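Local coordinates for protein putative hydrolase (PDB 4HBS) that is of unknown function but is probably a hydrolase, built as a five-bladed beta-propeller related to the beta-fructosidase clan, at residues A[218-226]-A[276-284]; A[228-238]-A[249-260]. All blocks are in the same frame, centred on the assembly; numbering follows the deposited sequence.

Contact 1. Residues A[218-226]-A[276-284]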
loop_
_atom_site.group_PDB
_atom_site.type_symbol
_atom_site.label_atom_id
_atom_site.label_comp_id
_atom_site.label_asym_id
_atom_site.label_seq_id
_atom_site.Cartn_x
_atom_site.Cartn_y
_atom_site.Cartn_z
ATOM N N ASN A 218 -5.487 -9.352 17.062
ATOM C CA ASN A 218 -4.697 -10.568 16.768
ATOM C C ASN A 218 -3.378 -10.512 17.476
ATOM O O ASN A 218 -2.917 -9.431 17.849
ATOM C CB ASN A 218 -4.339 -10.722 15.263
ATOM C CG ASN A 218 -5.440 -10.729 14.261
ATOM O OD1 ASN A 218 -6.594 -11.062 14.553
ATOM N ND2 ASN A 218 -5.047 -10.563 12.999
ATOM N N ASP A 219 -2.718 -11.665 17.575
ATOM C CA ASP A 219 -1.323 -11.781 17.996
ATOM C C ASP A 219 -0.648 -12.669 16.925
ATOM O O ASP A 219 0.343 -13.335 17.181
ATOM C CB ASP A 219 -1.189 -12.313 19.435
ATOM C CG ASP A 219 -1.634 -13.738 19.668
ATOM O OD1 ASP A 219 -2.394 -14.276 18.821
ATOM O OD2 ASP A 219 -1.254 -14.310 20.714
ATOM N N HIS A 220 -1.183 -12.590 15.693
ATOM C CA HIS A 220 -0.813 -13.406 14.560
ATOM C C HIS A 220 0.497 -12.965 13.959
ATOM O O HIS A 220 0.740 -11.773 13.764
ATOM C CB HIS A 220 -1.907 -13.353 13.457
ATOM C CG HIS A 220 -3.251 -13.895 13.847
ATOM N ND1 HIS A 220 -3.468 -14.526 15.067
ATOM C CD2 HIS A 220 -4.419 -13.874 13.164
ATOM C CE1 HIS A 220 -4.752 -14.846 15.088
ATOM N NE2 HIS A 220 -5.364 -14.465 13.967
ATOM N N THR A 221 1.278 -13.956 13.556
ATOM C CA THR A 221 2.580 -13.808 12.910
ATOM C C THR A 221 2.354 -13.438 11.424
ATOM O O THR A 221 3.079 -12.603 10.886
ATOM C CB THR A 221 3.369 -15.126 13.140
ATOM O OG1 THR A 221 4.082 -14.966 14.356
ATOM C CG2 THR A 221 4.310 -15.502 11.990
ATOM N N LEU A 222 1.348 -14.068 10.780
ATOM C CA LEU A 222 0.993 -13.826 9.385
ATOM C C LEU A 222 0.119 -12.565 9.305
ATOM O O LEU A 222 -0.701 -12.319 10.193
ATOM C CB LEU A 222 0.245 -15.048 8.805
ATOM C CG LEU A 222 0.970 -16.408 8.895
ATOM C CD1 LEU A 222 -0.015 -17.556 8.823
ATOM C CD2 LEU A 222 2.014 -16.548 7.802
ATOM N N GLY A 223 0.311 -11.774 8.258
ATOM C CA GLY A 223 -0.413 -10.525 8.078
ATOM C C GLY A 223 -1.680 -10.629 7.266
ATOM O O GLY A 223 -1.817 -9.895 6.289
ATOM N N TYR A 224 -2.626 -11.539 7.637
ATOM C CA TYR A 224 -3.901 -11.665 6.910
ATOM C C TYR A 224 -4.617 -10.337 6.955
ATOM O O TYR A 224 -4.821 -9.802 8.047
ATOM C CB TYR A 224 -4.796 -12.758 7.495
ATOM C CG TYR A 224 -4.324 -14.163 7.213
ATOM C CD1 TYR A 224 -4.491 -14.735 5.958
ATOM C CD2 TYR A 224 -3.795 -14.960 8.228
ATOM C CE1 TYR A 224 -4.118 -16.056 5.708
ATOM C CE2 TYR A 224 -3.410 -16.278 7.988
ATOM C CZ TYR A 224 -3.561 -16.820 6.721
ATOM O OH TYR A 224 -3.215 -18.126 6.461
ATOM N N GLY A 225 -4.906 -9.778 5.785
ATOM C CA GLY A 225 -5.575 -8.491 5.661
ATOM C C GLY A 225 -4.691 -7.332 5.235
ATOM O O GLY A 225 -5.197 -6.210 5.099
ATOM N N ASP A 226 -3.363 -7.574 4.995
ATOM C CA ASP A 226 -2.456 -6.517 4.502
ATOM C C ASP A 226 -3.036 -5.940 3.195
ATOM O O ASP A 226 -2.905 -4.742 2.935
ATOM C CB ASP A 226 -1.038 -7.051 4.290
ATOM C CG ASP A 226 -0.239 -7.301 5.558
ATOM O OD1 ASP A 226 -0.530 -6.650 6.587
ATOM O OD2 ASP A 226 0.688 -8.141 5.519
ATOM N N GLN A 276 -9.565 -21.994 13.006
ATOM C CA GLN A 276 -8.291 -21.923 13.723
ATOM C C GLN A 276 -7.203 -21.252 12.890
ATOM O O GLN A 276 -6.985 -21.625 11.739
ATOM C CB GLN A 276 -7.825 -23.338 14.143
ATOM C CG GLN A 276 -6.636 -23.369 15.128
ATOM C CD GLN A 276 -6.947 -22.692 16.451
ATOM O OE1 GLN A 276 -7.738 -23.198 17.259
ATOM N NE2 GLN A 276 -6.325 -21.539 16.716
ATOM N N TYR A 277 -6.497 -20.275 13.497
ATOM C CA TYR A 277 -5.381 -19.581 12.853
ATOM C C TYR A 277 -4.291 -20.611 12.514
ATOM O O TYR A 277 -3.890 -21.363 13.400
ATOM C CB TYR A 277 -4.838 -18.480 13.774
ATOM C CG TYR A 277 -3.520 -17.899 13.314
ATOM C CD1 TYR A 277 -3.463 -17.002 12.248
ATOM C CD2 TYR A 277 -2.326 -18.255 13.931
ATOM C CE1 TYR A 277 -2.249 -16.471 11.815
ATOM C CE2 TYR A 277 -1.106 -17.728 13.508
ATOM C CZ TYR A 277 -1.073 -16.838 12.449
ATOM O OH TYR A 277 0.126 -16.328 12.032
ATOM N N PRO A 278 -3.839 -20.709 11.245
ATOM C CA PRO A 278 -2.876 -21.759 10.898
ATOM C C PRO A 278 -1.456 -21.469 11.325
ATOM O O PRO A 278 -1.071 -20.309 11.450
ATOM C CB PRO A 278 -2.957 -21.792 9.367
ATOM C CG PRO A 278 -3.260 -20.407 9.005
ATOM C CD PRO A 278 -4.230 -19.943 10.045
ATOM N N SER A 279 -0.644 -22.525 11.456
ATOM C CA SER A 279 0.779 -22.351 11.719
ATOM C C SER A 279 1.408 -21.788 10.445
ATOM O O SER A 279 0.871 -22.013 9.359
ATOM C CB SER A 279 1.423 -23.681 12.100
ATOM O OG SER A 279 1.429 -24.571 10.997
ATOM N N THR A 280 2.509 -21.045 10.562
ATOM C CA THR A 280 3.198 -20.483 9.383
ATOM C C THR A 280 3.503 -21.610 8.356
ATOM O O THR A 280 3.235 -21.445 7.165
ATOM C CB THR A 280 4.455 -19.733 9.828
ATOM O OG1 THR A 280 4.034 -18.508 10.422
ATOM C CG2 THR A 280 5.422 -19.455 8.685
ATOM N N GLN A 281 4.011 -22.763 8.846
ATOM C CA GLN A 281 4.317 -23.947 8.034
ATOM C C GLN A 281 3.085 -24.369 7.227
ATOM O O GLN A 281 3.200 -24.605 6.023
ATOM C CB GLN A 281 4.776 -25.091 8.960
ATOM C CG GLN A 281 5.262 -26.355 8.260
ATOM C CD GLN A 281 5.527 -27.453 9.277
ATOM O OE1 GLN A 281 6.404 -27.322 10.149
ATOM N NE2 GLN A 281 4.752 -28.543 9.222
ATOM N N ASP A 282 1.901 -24.430 7.891
ATOM C CA ASP A 282 0.645 -24.804 7.235
ATOM C C ASP A 282 0.142 -23.729 6.283
ATOM O O ASP A 282 -0.385 -24.074 5.231
ATOM C CB ASP A 282 -0.440 -25.133 8.257
ATOM C CG ASP A 282 -0.227 -26.464 8.949
ATOM O OD1 ASP A 282 0.209 -27.434 8.268
ATOM O OD2 ASP A 282 -0.532 -26.555 10.158
ATOM N N ALA A 283 0.290 -22.439 6.623
ATOM C CA ALA A 283 -0.144 -21.367 5.720
ATOM C C ALA A 283 0.674 -21.403 4.399
ATOM O O ALA A 283 0.102 -21.181 3.335
ATOM C CB ALA A 283 -0.005 -20.013 6.398
ATOM N N GLU A 284 1.981 -21.752 4.464
ATOM C CA GLU A 284 2.846 -21.847 3.276
ATOM C C GLU A 284 2.487 -23.068 2.391
ATOM O O GLU A 284 2.577 -22.971 1.161
ATOM C CB GLU A 284 4.319 -21.893 3.691
ATOM C CG GLU A 284 4.799 -20.557 4.220
ATOM C CD GLU A 284 6.273 -20.480 4.556
ATOM O OE1 GLU A 284 7.086 -21.095 3.827
ATOM O OE2 GLU A 284 6.623 -19.741 5.506
#

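Contact 2. Residues A[228-238]-A[249-260]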
loop_
_atom_site.group_PDB
_atom_site.type_symbol
_atom_site.label_atom_id
_atom_site.label_comp_id
_atom_site.label_asym_id
_atom_site.label_seq_id
_atom_site.Cartn_x
_atom_site.Cartn_y
_atom_site.Cartn_z
HETATM N N MSE A 228 -6.868 -6.704 0.791
HETATM C CA MSE A 228 -8.219 -7.216 0.954
HETATM C C MSE A 228 -8.995 -7.239 -0.332
HETATM O O MSE A 228 -8.605 -6.608 -1.314
HETATM C CB MSE A 228 -8.964 -6.310 1.922
HETATM C CG MSE A 228 -8.967 -6.803 3.317
HETATM SE SE MSE A 228 -9.482 -5.460 4.619
HETATM C CE MSE A 228 -10.506 -4.427 3.669
ATOM N N TRP A 229 -10.134 -7.932 -0.306
ATOM C CA TRP A 229 -11.079 -7.950 -1.412
ATOM C C TRP A 229 -12.499 -8.161 -0.867
ATOM O O TRP A 229 -12.807 -9.248 -0.383
ATOM C CB TRP A 229 -10.728 -9.014 -2.465
ATOM C CG TRP A 229 -11.827 -9.178 -3.462
ATOM C CD1 TRP A 229 -12.718 -10.208 -3.531
ATOM C CD2 TRP A 229 -12.341 -8.153 -4.322
ATOM N NE1 TRP A 229 -13.710 -9.916 -4.434
ATOM C CE2 TRP A 229 -13.483 -8.675 -4.961
ATOM C CE3 TRP A 229 -11.917 -6.856 -4.652
ATOM C CZ2 TRP A 229 -14.184 -7.964 -5.932
ATOM C CZ3 TRP A 229 -12.615 -6.154 -5.617
ATOM C CH2 TRP A 229 -13.757 -6.692 -6.215
ATOM N N GLU A 230 -13.354 -7.130 -0.937
ATOM C CA GLU A 230 -14.744 -7.231 -0.497
ATOM C C GLU A 230 -15.527 -7.841 -1.666
ATOM O O GLU A 230 -15.709 -7.176 -2.685
ATOM C CB GLU A 230 -15.274 -5.845 -0.068
ATOM C CG GLU A 230 -16.640 -5.876 0.608
ATOM C CD GLU A 230 -16.894 -4.765 1.612
ATOM O OE1 GLU A 230 -16.379 -3.640 1.404
ATOM O OE2 GLU A 230 -17.600 -5.020 2.616
ATOM N N ASP A 231 -15.905 -9.134 -1.552
ATOM C CA ASP A 231 -16.580 -9.881 -2.626
ATOM C C ASP A 231 -18.108 -9.797 -2.560
ATOM O O ASP A 231 -18.675 -9.570 -1.497
ATOM C CB ASP A 231 -16.164 -11.363 -2.553
ATOM C CG ASP A 231 -16.505 -12.167 -3.790
ATOM O OD1 ASP A 231 -15.775 -12.060 -4.780
ATOM O OD2 ASP A 231 -17.559 -12.833 -3.791
ATOM N N GLU A 232 -18.769 -10.039 -3.712
ATOM C CA GLU A 232 -20.231 -10.089 -3.848
ATOM C C GLU A 232 -20.878 -11.086 -2.873
ATOM O O GLU A 232 -22.049 -10.904 -2.516
ATOM C CB GLU A 232 -20.638 -10.531 -5.276
ATOM C CG GLU A 232 -20.409 -9.528 -6.393
ATOM C CD GLU A 232 -20.792 -10.083 -7.757
ATOM O OE1 GLU A 232 -21.951 -10.538 -7.910
ATOM O OE2 GLU A 232 -19.927 -10.089 -8.665
ATOM N N ASP A 233 -20.140 -12.167 -2.475
ATOM C CA ASP A 233 -20.677 -13.213 -1.589
ATOM C C ASP A 233 -20.706 -12.850 -0.066
ATOM O O ASP A 233 -20.882 -13.754 0.755
ATOM C CB ASP A 233 -19.940 -14.560 -1.807
ATOM C CG ASP A 233 -18.470 -14.626 -1.439
ATOM O OD1 ASP A 233 -18.009 -13.770 -0.645
ATOM O OD2 ASP A 233 -17.777 -15.521 -1.958
ATOM N N GLY A 234 -20.568 -11.566 0.290
ATOM C CA GLY A 234 -20.653 -11.125 1.677
ATOM C C GLY A 234 -19.446 -11.365 2.559
ATOM O O GLY A 234 -19.542 -11.129 3.759
ATOM N N HIS A 235 -18.302 -11.817 2.000
ATOM C CA HIS A 235 -17.070 -12.027 2.770
ATOM C C HIS A 235 -16.006 -11.061 2.319
ATOM O O HIS A 235 -15.898 -10.788 1.114
ATOM C CB HIS A 235 -16.510 -13.444 2.578
ATOM C CG HIS A 235 -17.441 -14.562 2.905
ATOM N ND1 HIS A 235 -17.891 -14.765 4.185
ATOM C CD2 HIS A 235 -17.857 -15.587 2.127
ATOM C CE1 HIS A 235 -18.639 -15.854 4.137
ATOM N NE2 HIS A 235 -18.643 -16.385 2.914
ATOM N N ILE A 236 -15.182 -10.581 3.264
ATOM C CA ILE A 236 -14.032 -9.755 2.952
ATOM C C ILE A 236 -12.883 -10.710 2.907
ATOM O O ILE A 236 -12.596 -11.333 3.918
ATOM C CB ILE A 236 -13.793 -8.622 3.976
ATOM C CG1 ILE A 236 -14.990 -7.704 4.087
ATOM C CG2 ILE A 236 -12.556 -7.826 3.598
ATOM C CD1 ILE A 236 -15.047 -6.982 5.422
ATOM N N TYR A 237 -12.242 -10.873 1.757
ATOM C CA TYR A 237 -11.098 -11.772 1.646
ATOM C C TYR A 237 -9.870 -11.025 2.122
ATOM O O TYR A 237 -9.727 -9.846 1.823
ATOM C CB TYR A 237 -10.960 -12.321 0.225
ATOM C CG TYR A 237 -12.033 -13.354 -0.035
ATOM C CD1 TYR A 237 -13.322 -12.970 -0.386
ATOM C CD2 TYR A 237 -11.819 -14.697 0.263
ATOM C CE1 TYR A 237 -14.354 -13.900 -0.495
ATOM C CE2 TYR A 237 -12.838 -15.636 0.147
ATOM C CZ TYR A 237 -14.111 -15.232 -0.218
ATOM O OH TYR A 237 -15.105 -16.166 -0.373
ATOM N N LEU A 238 -9.059 -11.687 2.967
ATOM C CA LEU A 238 -7.865 -11.147 3.621
ATOM C C LEU A 238 -6.658 -11.963 3.174
ATOM O O LEU A 238 -6.650 -13.171 3.403
ATOM C CB LEU A 238 -8.046 -11.254 5.149
ATOM C CG LEU A 238 -9.414 -10.887 5.705
ATOM C CD1 LEU A 238 -9.663 -11.613 6.992
ATOM C CD2 LEU A 238 -9.534 -9.410 5.881
ATOM N N ALA A 249 -7.522 -15.738 3.991
ATOM C CA ALA A 249 -8.505 -15.875 5.067
ATOM C C ALA A 249 -9.707 -15.032 4.688
ATOM O O ALA A 249 -9.618 -14.295 3.704
ATOM C CB ALA A 249 -7.921 -15.408 6.389
ATOM N N ARG A 250 -10.825 -15.119 5.418
ATOM C CA ARG A 250 -11.983 -14.285 5.089
ATOM C C ARG A 250 -12.869 -14.048 6.307
ATOM O O ARG A 250 -12.913 -14.871 7.218
ATOM C CB ARG A 250 -12.810 -14.881 3.915
ATOM C CG ARG A 250 -13.818 -15.970 4.303
ATOM C CD ARG A 250 -14.409 -16.654 3.088
ATOM N NE ARG A 250 -15.218 -17.829 3.445
ATOM C CZ ARG A 250 -15.736 -18.697 2.572
ATOM N NH1 ARG A 250 -15.553 -18.531 1.265
ATOM N NH2 ARG A 250 -16.440 -19.739 3.001
ATOM N N THR A 251 -13.614 -12.941 6.276
ATOM C CA THR A 251 -14.537 -12.547 7.340
ATOM C C THR A 251 -15.894 -13.189 7.094
ATOM O O THR A 251 -16.263 -13.410 5.942
ATOM C CB THR A 251 -14.643 -11.021 7.376
ATOM O OG1 THR A 251 -15.274 -10.563 6.177
ATOM C CG2 THR A 251 -13.287 -10.356 7.536
ATOM N N ALA A 252 -16.639 -13.484 8.157
ATOM C CA ALA A 252 -17.957 -14.109 8.024
ATOM C C ALA A 252 -18.967 -13.182 7.326
ATOM O O ALA A 252 -19.741 -13.640 6.483
ATOM C CB ALA A 252 -18.482 -14.507 9.386
ATOM N N THR A 253 -18.954 -11.888 7.676
ATOM C CA THR A 253 -19.852 -10.873 7.108
ATOM C C THR A 253 -18.997 -9.690 6.601
ATOM O O THR A 253 -17.763 -9.785 6.589
ATOM C CB THR A 253 -20.877 -10.444 8.175
ATOM O OG1 THR A 253 -20.266 -9.537 9.091
ATOM C CG2 THR A 253 -21.462 -11.624 8.943
ATOM N N ARG A 254 -19.645 -8.568 6.202
ATOM C CA ARG A 254 -18.911 -7.377 5.738
ATOM C C ARG A 254 -18.292 -6.585 6.919
ATOM O O ARG A 254 -17.583 -5.610 6.671
ATOM C CB ARG A 254 -19.801 -6.474 4.876
ATOM C CG ARG A 254 -20.159 -7.136 3.560
ATOM C CD ARG A 254 -20.890 -6.206 2.618
ATOM N NE ARG A 254 -21.612 -6.942 1.571
ATOM C CZ ARG A 254 -21.059 -7.489 0.484
ATOM N NH1 ARG A 254 -19.746 -7.404 0.276
ATOM N NH2 ARG A 254 -21.816 -8.134 -0.398
ATOM N N ASP A 255 -18.557 -7.002 8.194
ATOM C CA ASP A 255 -17.919 -6.408 9.371
ATOM C C ASP A 255 -16.500 -6.987 9.446
ATOM O O ASP A 255 -16.342 -8.204 9.546
ATOM C CB ASP A 255 -18.720 -6.720 10.669
ATOM C CG ASP A 255 -18.311 -5.930 11.910
ATOM O OD1 ASP A 255 -17.176 -5.410 11.937
ATOM O OD2 ASP A 255 -19.114 -5.873 12.877
ATOM N N LEU A 256 -15.473 -6.143 9.381
ATOM C CA LEU A 256 -14.089 -6.609 9.475
ATOM C C LEU A 256 -13.855 -7.351 10.821
ATOM O O LEU A 256 -13.069 -8.297 10.864
ATOM C CB LEU A 256 -13.118 -5.415 9.314
ATOM C CG LEU A 256 -11.631 -5.696 9.122
ATOM C CD1 LEU A 256 -11.391 -6.761 8.062
ATOM C CD2 LEU A 256 -10.920 -4.431 8.723
ATOM N N GLY A 257 -14.592 -6.962 11.872
ATOM C CA GLY A 257 -14.520 -7.604 13.181
ATOM C C GLY A 257 -15.228 -8.949 13.317
ATOM O O GLY A 257 -15.211 -9.525 14.409
ATOM N N SER A 258 -15.865 -9.479 12.217
ATOM C CA SER A 258 -16.537 -10.796 12.200
ATOM C C SER A 258 -15.574 -11.908 12.488
ATOM O O SER A 258 -14.366 -11.686 12.452
ATOM C CB SER A 258 -17.119 -11.086 10.821
ATOM O OG SER A 258 -17.854 -10.015 10.275
ATOM N N GLN A 259 -16.087 -13.135 12.661
ATOM C CA GLN A 259 -15.229 -14.298 12.868
ATOM C C GLN A 259 -14.439 -14.575 11.593
ATOM O O GLN A 259 -14.998 -14.543 10.491
ATOM C CB GLN A 259 -16.047 -15.537 13.274
ATOM C CG GLN A 259 -15.213 -16.814 13.391
ATOM C CD GLN A 259 -15.721 -17.728 14.476
ATOM O OE1 GLN A 259 -16.764 -18.370 14.329
ATOM N NE2 GLN A 259 -15.007 -17.799 15.601
ATOM N N TRP A 260 -13.135 -14.806 11.744
ATOM C CA TRP A 260 -12.264 -15.104 10.617
ATOM C C TRP A 260 -12.160 -16.598 10.437
ATOM O O TRP A 260 -12.193 -17.343 11.423
ATOM C CB TRP A 260 -10.859 -14.519 10.833
ATOM C CG TRP A 260 -10.751 -13.042 10.636
ATOM C CD1 TRP A 260 -11.763 -12.127 10.662
ATOM C CD2 TRP A 260 -9.543 -12.300 10.463
ATOM N NE1 TRP A 260 -11.261 -10.863 10.461
ATOM C CE2 TRP A 260 -9.900 -10.940 10.332
ATOM C CE3 TRP A 260 -8.187 -12.652 10.396
ATOM C CZ2 TRP A 260 -8.952 -9.939 10.108
ATOM C CZ3 TRP A 260 -7.252 -11.660 10.179
ATOM C CH2 TRP A 260 -7.632 -10.316 10.081
#

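Contact 1. Residues A[218-226]-A[276-284]
Tyr277 OH accepts two backbone N-H groups in a row from the 218-226 loop. The bond from Leu222 N to Tyr277 OH is 2.9 Å long and nearly straight, at 165°. The one from Thr221 N to the same Tyr277 OH is weak and bent. CG of Tyr277 stands anti to its own backbone N (chi1 168°), and this sends the phenol into the loop. Its ring stacks face to face on the imidazole of His220, with centroids 3.9 Å apart and planes 16° apart. His220 NE2 is held in turn by Tyr262 OH, from the neighbouring strand 260-265.

Around this pair the packing is mostly apolar. Leu222 CD1 sits 3.5 Å from Ala283 CB and also meets Tyr277 CZ. The Tyr224 ring turns its edge to Tyr277 CE1, 4.0 Å from Tyr224 CE2, and Tyr224 OH reaches Pro278 CG at 3.4 Å. Ser279 caps the short helix that carries Ala283: its OG accepts from Asp282 N.

The contact joins the loop between two propeller blades to the segment following strand 271-274. One phenol oxygen serves two consecutive amides, one weakly, which holds the end of Tyr277; the stack on His220 probably sets the phenol's turn.

Contact 2. Residues A[228-238]-A[249-260]
The imidazole of His235 has Arg250 over one face and Asp233 O toward the rim of the other. The Arg250 guanidinium lies flat on it, with centres 4.1 Å apart and planes 11° apart. At the edge, His235 ND1 donates a 2.8 Å hydrogen bond to Thr251 O, within that carbonyl's plane. Tyr237 receives CB of Arg250 over one face of its ring. The guanidinium is turned steeply to that ring, at 76°, and Arg250 NH1 donates to Tyr237 OH across 2.9 Å. Arg250 NE pairs with Glu261, and Trp273 adds a cation-pi contact. The indole of Trp260 carries Leu238 CD1 over the centre of one face, 3.5 Å from the centroid of its six-membered ring.

These groups dress the hairpin of strands 236-242 and 245-251, within an antiparallel propeller blade. Leu238 and Ala249 form a hydrogen-bonded pair, and Tyr237 and Arg250 a non-hydrogen-bonded one. Past it, Thr251 N donates to Ile236 O, but Ile236 N turns to the side chain, Thr251 OG1, at 2.9 Å. That hydroxyl donates onward to Thr253 O.

Arg254 folds over the 231-234 turn. Its guanidinium lies above Gly234 CA, and Arg254 NH1 reaches Asp231 O at 3.0 Å. Gly234 N meets that oxygen from the opposite face. Glu230 OE2 makes a long salt bridge to Arg254 NH1, at 4.0 Å.

In the fold
Contact 2 is nested in the chain loop that contact 1 closes. Their centres are about 16 Å apart, and both lie about 19 Å from the centre of the chain, on the same side. Contact 2 lies within one blade. Contact 1 ties the loop entering that blade to the segment beyond its last strand, 271-274. The two meet through Tyr224: its CD1 is 3.5 Å from Ala249 CB, and its backbone O is 3.5 Å from Trp260 CH2. Gly225 N also packs against Leu238 CB, at 3.5 Å. Strand 260-265 is a second bridge, since it supplies Tyr262 to contact 1 and Glu261 to contact 2.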